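Long-range contacts in NADPH-dependent aldehyde reductase YqhD (Escherichia coli, PDB 4QGS), which reduces a broad range of short-chain aldehydes to the corresponding alcohols, using NADPH as the hydride source and one zinc ion per subunit: residues A221-I231 with G265-Q273; A297-N305 with I338-E346. All coordinates share one frame; numbering follows the deposited sequence.

Interaction 1 of 2, residues A221-I231 with G265-Q273; sequences AKIQDRFAEGI and GLIGAGVPQ
Ile267 sets its CG2 methyl against the first turns of helix 222-244, and with Gln224 and Leu266 it carries most of the surface that residues 221-231 and 265-273 bury in each other. That methyl reaches Phe227 CB at 3.8 Å, lies beside the backbone N of Ala228 and meets Ile231 CD1 tip to tip; one branch thus touches three residues of the helix. The side chain gets there with CG2 anti to its own carbonyl carbon, which puts CG1 between the backbone N and the carbonyl carbon (chi1 53°). Leu266, one residue earlier, works at the outer margin: its CD2 comes in at the edge of the Phe227 ring, 3.7 Å from CE2 and in the ring plane. One face of that ring is covered from within the helix by Ile223 CG2. Gln224 supplies the polar link. Its chain bends at chi2 (92°), and NE2 donates to Ala269 O over 2.8 Å. The bond is practically straight, 179° at the hydrogen; the acceptor lies in the amide plane, and the donor is almost in line with the C=O bond. Ala269 belongs to the type II turn Gly268-Val271, whose own closing bond is weak. At the end of the turn, Val271 CG1 packs on Ala221 CB at 3.5 Å and on Gln224 CB. Around the contact, Asn13 bonds to the backbone of Gly270, and Thr210 of helix 196-211, the helix that carries zinc ligands Asp205 and His209, touches Ala228 and Ile231. The chemistry is therefore that of a loop docked on a helix in the C-terminal, metal-binding part of the enzyme: methyl groups give the fit, while a single straight hydrogen bond from the Gln224 amide probably sets the turn against the helix.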
# COMPACT_ATOMS: atom_id res chain seq x y z
N ALA A 221 -5.42 -17.77 -15.41
CA ALA A 221 -5.22 -17.95 -13.98
C ALA A 221 -6.56 -17.70 -13.29
O ALA A 221 -6.82 -16.60 -12.81
CB ALA A 221 -4.16 -17.02 -13.46
N LYS A 222 -7.42 -18.72 -13.27
CA LYS A 222 -8.82 -18.52 -12.88
C LYS A 222 -8.99 -18.11 -11.42
O LYS A 222 -9.84 -17.25 -11.12
CB LYS A 222 -9.64 -19.80 -13.13
CG LYS A 222 -9.88 -20.08 -14.62
CD LYS A 222 -10.92 -21.20 -14.80
CE LYS A 222 -11.28 -21.42 -16.26
NZ LYS A 222 -10.14 -21.87 -17.10
N ILE A 223 -8.24 -18.71 -10.51
CA ILE A 223 -8.39 -18.37 -9.09
C ILE A 223 -7.95 -16.92 -8.86
O ILE A 223 -8.66 -16.12 -8.20
CB ILE A 223 -7.58 -19.32 -8.19
CG1 ILE A 223 -8.24 -20.71 -8.15
CG2 ILE A 223 -7.43 -18.75 -6.78
CD1 ILE A 223 -9.59 -20.70 -7.49
N GLN A 224 -6.80 -16.57 -9.42
CA GLN A 224 -6.29 -15.20 -9.31
C GLN A 224 -7.28 -14.18 -9.86
O GLN A 224 -7.51 -13.13 -9.23
CB GLN A 224 -4.94 -15.06 -10.03
CG GLN A 224 -3.81 -15.83 -9.37
CD GLN A 224 -3.63 -17.25 -9.93
OE1 GLN A 224 -4.60 -17.94 -10.26
NE2 GLN A 224 -2.37 -17.67 -10.07
N ASP A 225 -7.87 -14.48 -11.02
CA ASP A 225 -8.89 -13.62 -11.60
C ASP A 225 -10.13 -13.52 -10.71
O ASP A 225 -10.62 -12.42 -10.45
CB ASP A 225 -9.31 -14.11 -12.99
CG ASP A 225 -8.28 -13.78 -14.07
OD1 ASP A 225 -7.44 -12.86 -13.88
OD2 ASP A 225 -8.33 -14.43 -15.14
N ARG A 226 -10.65 -14.66 -10.25
CA ARG A 226 -11.84 -14.63 -9.41
C ARG A 226 -11.59 -13.86 -8.11
O ARG A 226 -12.47 -13.16 -7.62
CB ARG A 226 -12.32 -16.05 -9.07
CG ARG A 226 -12.97 -16.81 -10.20
CD ARG A 226 -14.26 -16.17 -10.71
NE ARG A 226 -14.91 -17.01 -11.72
CZ ARG A 226 -16.05 -16.73 -12.33
NH1 ARG A 226 -16.73 -15.62 -12.01
NH2 ARG A 226 -16.54 -17.57 -13.25
N PHE A 227 -10.40 -14.02 -7.54
CA PHE A 227 -10.14 -13.40 -6.24
C PHE A 227 -10.01 -11.89 -6.42
O PHE A 227 -10.54 -11.10 -5.62
CB PHE A 227 -8.89 -13.99 -5.59
CG PHE A 227 -9.10 -15.35 -4.95
CD1 PHE A 227 -10.22 -16.12 -5.23
CD2 PHE A 227 -8.17 -15.84 -4.06
CE1 PHE A 227 -10.40 -17.36 -4.63
CE2 PHE A 227 -8.34 -17.09 -3.45
CZ PHE A 227 -9.46 -17.84 -3.74
N ALA A 228 -9.31 -11.49 -7.47
CA ALA A 228 -9.19 -10.07 -7.83
C ALA A 228 -10.57 -9.47 -8.06
O ALA A 228 -10.90 -8.42 -7.49
CB ALA A 228 -8.31 -9.89 -9.07
N GLU A 229 -11.38 -10.15 -8.86
CA GLU A 229 -12.75 -9.73 -9.12
C GLU A 229 -13.55 -9.58 -7.82
O GLU A 229 -14.29 -8.61 -7.63
CB GLU A 229 -13.43 -10.72 -10.08
CG GLU A 229 -12.97 -10.53 -11.50
CD GLU A 229 -13.11 -11.80 -12.37
OE1 GLU A 229 -13.81 -12.74 -11.95
OE2 GLU A 229 -12.51 -11.83 -13.46
N GLY A 230 -13.37 -10.55 -6.92
CA GLY A 230 -14.03 -10.54 -5.63
C GLY A 230 -13.66 -9.34 -4.78
O GLY A 230 -14.52 -8.73 -4.13
N ILE A 231 -12.38 -9.02 -4.75
CA ILE A 231 -11.91 -7.84 -4.02
C ILE A 231 -12.57 -6.57 -4.59
O ILE A 231 -13.09 -5.73 -3.84
CB ILE A 231 -10.36 -7.70 -4.08
CG1 ILE A 231 -9.70 -8.82 -3.27
CG2 ILE A 231 -9.91 -6.31 -3.58
CD1 ILE A 231 -8.22 -9.03 -3.57
N GLY A 265 -0.68 -10.62 -1.86
CA GLY A 265 0.17 -11.56 -2.59
C GLY A 265 -0.47 -12.69 -3.40
O GLY A 265 0.03 -13.05 -4.48
N LEU A 266 -1.56 -13.25 -2.89
CA LEU A 266 -2.28 -14.29 -3.61
C LEU A 266 -2.74 -13.83 -5.00
O LEU A 266 -2.57 -14.55 -5.98
CB LEU A 266 -3.48 -14.76 -2.78
CG LEU A 266 -4.16 -16.10 -3.03
CD1 LEU A 266 -3.15 -17.20 -3.28
CD2 LEU A 266 -5.04 -16.45 -1.84
N ILE A 267 -3.30 -12.63 -5.12
CA ILE A 267 -3.85 -12.24 -6.41
C ILE A 267 -2.80 -11.93 -7.47
O ILE A 267 -3.10 -11.93 -8.66
CB ILE A 267 -4.79 -11.03 -6.29
CG1 ILE A 267 -4.09 -9.89 -5.57
CG2 ILE A 267 -6.06 -11.44 -5.55
CD1 ILE A 267 -4.80 -8.56 -5.76
N GLY A 268 -1.56 -11.68 -7.04
CA GLY A 268 -0.51 -11.35 -7.99
C GLY A 268 0.40 -12.53 -8.32
O GLY A 268 1.23 -12.43 -9.22
N ALA A 269 0.25 -13.63 -7.59
CA ALA A 269 1.15 -14.77 -7.76
C ALA A 269 0.87 -15.46 -9.08
O ALA A 269 -0.23 -15.98 -9.29
CB ALA A 269 1.01 -15.75 -6.60
N GLY A 270 1.85 -15.43 -9.97
CA GLY A 270 1.77 -16.14 -11.23
C GLY A 270 1.02 -15.45 -12.36
O GLY A 270 0.65 -16.10 -13.35
N VAL A 271 0.80 -14.14 -12.24
CA VAL A 271 0.09 -13.39 -13.27
C VAL A 271 0.88 -12.13 -13.66
O VAL A 271 1.71 -11.66 -12.88
CB VAL A 271 -1.32 -13.00 -12.81
CG1 VAL A 271 -2.16 -14.27 -12.58
CG2 VAL A 271 -1.27 -12.18 -11.56
N PRO A 272 0.62 -11.60 -14.86
CA PRO A 272 1.34 -10.40 -15.30
C PRO A 272 1.00 -9.24 -14.39
O PRO A 272 -0.11 -9.17 -13.86
CB PRO A 272 0.81 -10.15 -16.72
CG PRO A 272 0.23 -11.45 -17.15
CD PRO A 272 -0.30 -12.10 -15.90
N GLN A 273 1.96 -8.35 -14.17
CA GLN A 273 1.67 -7.18 -13.35
C GLN A 273 2.09 -5.93 -14.07
O GLN A 273 3.09 -5.92 -14.78
CB GLN A 273 2.35 -7.29 -12.00
CG GLN A 273 1.84 -8.50 -11.19
CD GLN A 273 2.38 -8.55 -9.78
OE1 GLN A 273 2.85 -7.55 -9.24
NE2 GLN A 273 2.32 -9.73 -9.17

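Interaction 2 of 2, residues A297-N305 with I338-E346; sequences AIVLPALWN and IAATRNFFE
The Pro301 ring and the Arg342 chain meet roughly perpendicularly in the middle of an antiparallel helix pair, part of the all-helical C-terminal portion of this iron-containing alcohol dehydrogenase fold. The axes of 297-305 and 338-346 run 9.8 Å apart at 176°. The proline ring lies over one face of the guanidinium, with CG 3.3 Å above its plane; CB is 3.4 Å from NH1. Arg342 attains this pose with CG anti to the backbone N (chi1 -167°) and a bend at chi3 that turns the group across the ring. Two waters lie in plane at its edge, each accepting from the guanidinium and donating to a main-chain carbonyl: one joins NH2 to Ile298 O, the other NH1 to Pro301 O, while Thr352 also bonds NH2. Proline has no N-H to offer, and helix 292-306 is kinked here. A leucine in place of Arg342 would probably leave both water bridges without their guanidinium end and the proline ring without its flat cover. Away from the guanidinium, apolar and aromatic side chains make the contact. Ile338 and Trp304 lie alongside, running opposite ways, with Ile338 CD1 4.0 Å from Trp304 CB, and Ile338 CG2 packs against Pro301 CB. The indole presents its edge to Thr341, whose OG1 bonds to Tyr318 and to Ala337 O; Leu300 CG covers one indole face from within its own helix. Toward the other end, Leu300 and Phe345 cross nearly perpendicularly, CD2 meeting the ring at its edge, 3.9 Å from CE2. Val204, Phe207 and Val211 of helix 196-211, which bears the zinc ligands Asp205 and His209, pack against this side. Ala297 closes the row, its CB resting 3.6 Å from Phe345 CD2.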
# COMPACT_ATOMS: atom_id res chain seq x y z
N ALA A 297 -6.12 7.80 -9.21
CA ALA A 297 -7.44 8.03 -9.76
C ALA A 297 -7.35 8.85 -11.04
O ALA A 297 -8.14 8.67 -11.97
CB ALA A 297 -8.32 8.73 -8.75
N ILE A 298 -6.36 9.74 -11.09
CA ILE A 298 -6.13 10.52 -12.30
C ILE A 298 -5.56 9.65 -13.43
O ILE A 298 -6.08 9.63 -14.55
CB ILE A 298 -5.15 11.70 -12.04
CG1 ILE A 298 -5.77 12.74 -11.08
CG2 ILE A 298 -4.72 12.36 -13.35
CD1 ILE A 298 -4.75 13.63 -10.46
N VAL A 299 -4.49 8.92 -13.13
CA VAL A 299 -3.77 8.21 -14.19
C VAL A 299 -4.51 6.97 -14.71
O VAL A 299 -4.52 6.74 -15.92
CB VAL A 299 -2.37 7.80 -13.71
CG1 VAL A 299 -1.66 6.90 -14.73
CG2 VAL A 299 -1.54 9.08 -13.46
N LEU A 300 -5.11 6.19 -13.82
CA LEU A 300 -5.67 4.89 -14.24
C LEU A 300 -6.61 4.97 -15.45
O LEU A 300 -6.40 4.24 -16.43
CB LEU A 300 -6.41 4.20 -13.08
CG LEU A 300 -6.85 2.77 -13.42
CD1 LEU A 300 -5.67 1.83 -13.44
CD2 LEU A 300 -7.89 2.31 -12.41
N PRO A 301 -7.66 5.81 -15.40
CA PRO A 301 -8.58 5.73 -16.54
C PRO A 301 -7.93 6.24 -17.83
O PRO A 301 -8.24 5.70 -18.89
CB PRO A 301 -9.76 6.61 -16.11
CG PRO A 301 -9.19 7.55 -15.06
CD PRO A 301 -8.13 6.76 -14.37
N ALA A 302 -7.04 7.22 -17.74
CA ALA A 302 -6.33 7.68 -18.93
C ALA A 302 -5.41 6.57 -19.47
O ALA A 302 -5.31 6.36 -20.68
CB ALA A 302 -5.51 8.94 -18.63
N LEU A 303 -4.76 5.85 -18.56
CA LEU A 303 -3.85 4.78 -18.96
C LEU A 303 -4.62 3.64 -19.62
O LEU A 303 -4.17 3.07 -20.63
CB LEU A 303 -3.04 4.27 -17.75
CG LEU A 303 -1.97 3.23 -18.09
CD1 LEU A 303 -0.70 3.41 -17.24
CD2 LEU A 303 -2.52 1.82 -17.92
N TRP A 304 -5.76 3.29 -19.04
CA TRP A 304 -6.58 2.21 -19.58
C TRP A 304 -7.04 2.52 -21.00
O TRP A 304 -6.99 1.66 -21.88
CB TRP A 304 -7.77 1.95 -18.67
CG TRP A 304 -7.49 1.00 -17.55
CD1 TRP A 304 -6.33 0.31 -17.30
CD2 TRP A 304 -8.41 0.62 -16.53
NE1 TRP A 304 -6.48 -0.48 -16.19
CE2 TRP A 304 -7.75 -0.31 -15.69
CE3 TRP A 304 -9.73 0.98 -16.25
CZ2 TRP A 304 -8.37 -0.88 -14.58
CZ3 TRP A 304 -10.35 0.40 -15.14
CH2 TRP A 304 -9.67 -0.53 -14.33
N ASN A 305 -7.46 3.75 -21.26
CA ASN A 305 -7.88 4.09 -22.61
C ASN A 305 -6.71 4.00 -23.58
O ASN A 305 -6.85 3.51 -24.70
CB ASN A 305 -8.49 5.49 -22.69
CG ASN A 305 -8.79 5.90 -24.12
OD1 ASN A 305 -9.64 5.29 -24.78
ND2 ASN A 305 -8.08 6.89 -24.61
N ILE A 338 -14.47 1.85 -18.24
CA ILE A 338 -13.59 2.96 -17.87
C ILE A 338 -14.41 4.09 -17.21
O ILE A 338 -14.02 4.64 -16.18
CB ILE A 338 -12.80 3.49 -19.10
CG1 ILE A 338 -11.80 2.43 -19.57
CG2 ILE A 338 -12.06 4.77 -18.76
CD1 ILE A 338 -11.05 2.78 -20.84
N ALA A 339 -15.56 4.41 -17.80
CA ALA A 339 -16.41 5.47 -17.25
C ALA A 339 -16.96 5.10 -15.86
O ALA A 339 -17.03 5.96 -14.98
CB ALA A 339 -17.56 5.78 -18.20
N ALA A 340 -17.35 3.84 -15.68
CA ALA A 340 -17.86 3.38 -14.39
C ALA A 340 -16.77 3.48 -13.32
O ALA A 340 -17.05 3.80 -12.16
CB ALA A 340 -18.40 1.94 -14.47
N THR A 341 -15.53 3.19 -13.71
CA THR A 341 -14.40 3.25 -12.79
C THR A 341 -14.11 4.70 -12.40
O THR A 341 -13.94 5.02 -11.22
CB THR A 341 -13.14 2.60 -13.41
OG1 THR A 341 -13.46 1.27 -13.84
CG2 THR A 341 -11.99 2.54 -12.41
N ARG A 342 -14.08 5.57 -13.39
CA ARG A 342 -13.91 6.99 -13.15
C ARG A 342 -15.00 7.49 -12.21
O ARG A 342 -14.71 8.15 -11.22
CB ARG A 342 -13.94 7.76 -14.47
CG ARG A 342 -13.46 9.19 -14.34
CD ARG A 342 -13.56 9.92 -15.68
NE ARG A 342 -12.59 9.50 -16.70
CZ ARG A 342 -11.31 9.87 -16.71
NH1 ARG A 342 -10.51 9.48 -17.69
NH2 ARG A 342 -10.82 10.61 -15.73
N ASN A 343 -16.24 7.16 -12.52
CA ASN A 343 -17.36 7.59 -11.69
C ASN A 343 -17.26 7.08 -10.25
O ASN A 343 -17.56 7.80 -9.30
CB ASN A 343 -18.68 7.16 -12.30
CG ASN A 343 -19.87 7.59 -11.46
OD1 ASN A 343 -20.20 8.79 -11.41
ND2 ASN A 343 -20.51 6.64 -10.79
N PHE A 344 -16.83 5.83 -10.09
CA PHE A 344 -16.65 5.24 -8.77
C PHE A 344 -15.67 6.09 -7.94
O PHE A 344 -15.96 6.45 -6.80
CB PHE A 344 -16.18 3.78 -8.89
CG PHE A 344 -15.86 3.12 -7.57
CD1 PHE A 344 -16.85 2.92 -6.62
CD2 PHE A 344 -14.57 2.68 -7.30
CE1 PHE A 344 -16.56 2.30 -5.41
CE2 PHE A 344 -14.27 2.08 -6.08
CZ PHE A 344 -15.27 1.89 -5.14
N PHE A 345 -14.52 6.42 -8.53
CA PHE A 345 -13.52 7.25 -7.85
C PHE A 345 -14.10 8.63 -7.50
O PHE A 345 -13.97 9.12 -6.36
CB PHE A 345 -12.28 7.42 -8.72
CG PHE A 345 -11.50 6.14 -8.95
CD1 PHE A 345 -11.72 5.02 -8.18
CD2 PHE A 345 -10.52 6.10 -9.93
CE1 PHE A 345 -10.98 3.84 -8.40
CE2 PHE A 345 -9.79 4.95 -10.17
CZ PHE A 345 -10.02 3.81 -9.40
N GLU A 346 -14.77 9.25 -8.47
CA GLU A 346 -15.32 10.59 -8.22
C GLU A 346 -16.37 10.59 -7.12
O GLU A 346 -16.40 11.52 -6.30
CB GLU A 346 -15.89 11.16 -9.52
CG GLU A 346 -14.82 11.13 -10.59
CD GLU A 346 -14.95 12.15 -11.67
OE1 GLU A 346 -14.07 13.05 -11.73
OE2 GLU A 346 -15.91 12.03 -12.47
O HOH W 1 -7.75 11.11 -16.19
O HOH W 2 -10.09 7.57 -20.30

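Overall arrangement
From the N terminus, the chain first builds the parallel-sheet part that holds most of the NADP(+)-binding residues, then enters the helical C-terminal part, where both contacts lie. Interaction 1 closes a loop of 33 intervening residues, mostly helix, by bringing the connection after helix 249-262 back onto the start of helix 222-244. Interaction 2 opens only afterwards and spans 32 residues, pairing helix 292-306 with helix 330-347. The two are in series, neither nested nor crossed; their centres are 21 Å apart and they do not touch. Helix 196-211, which carries two of the zinc ligands, packs against both.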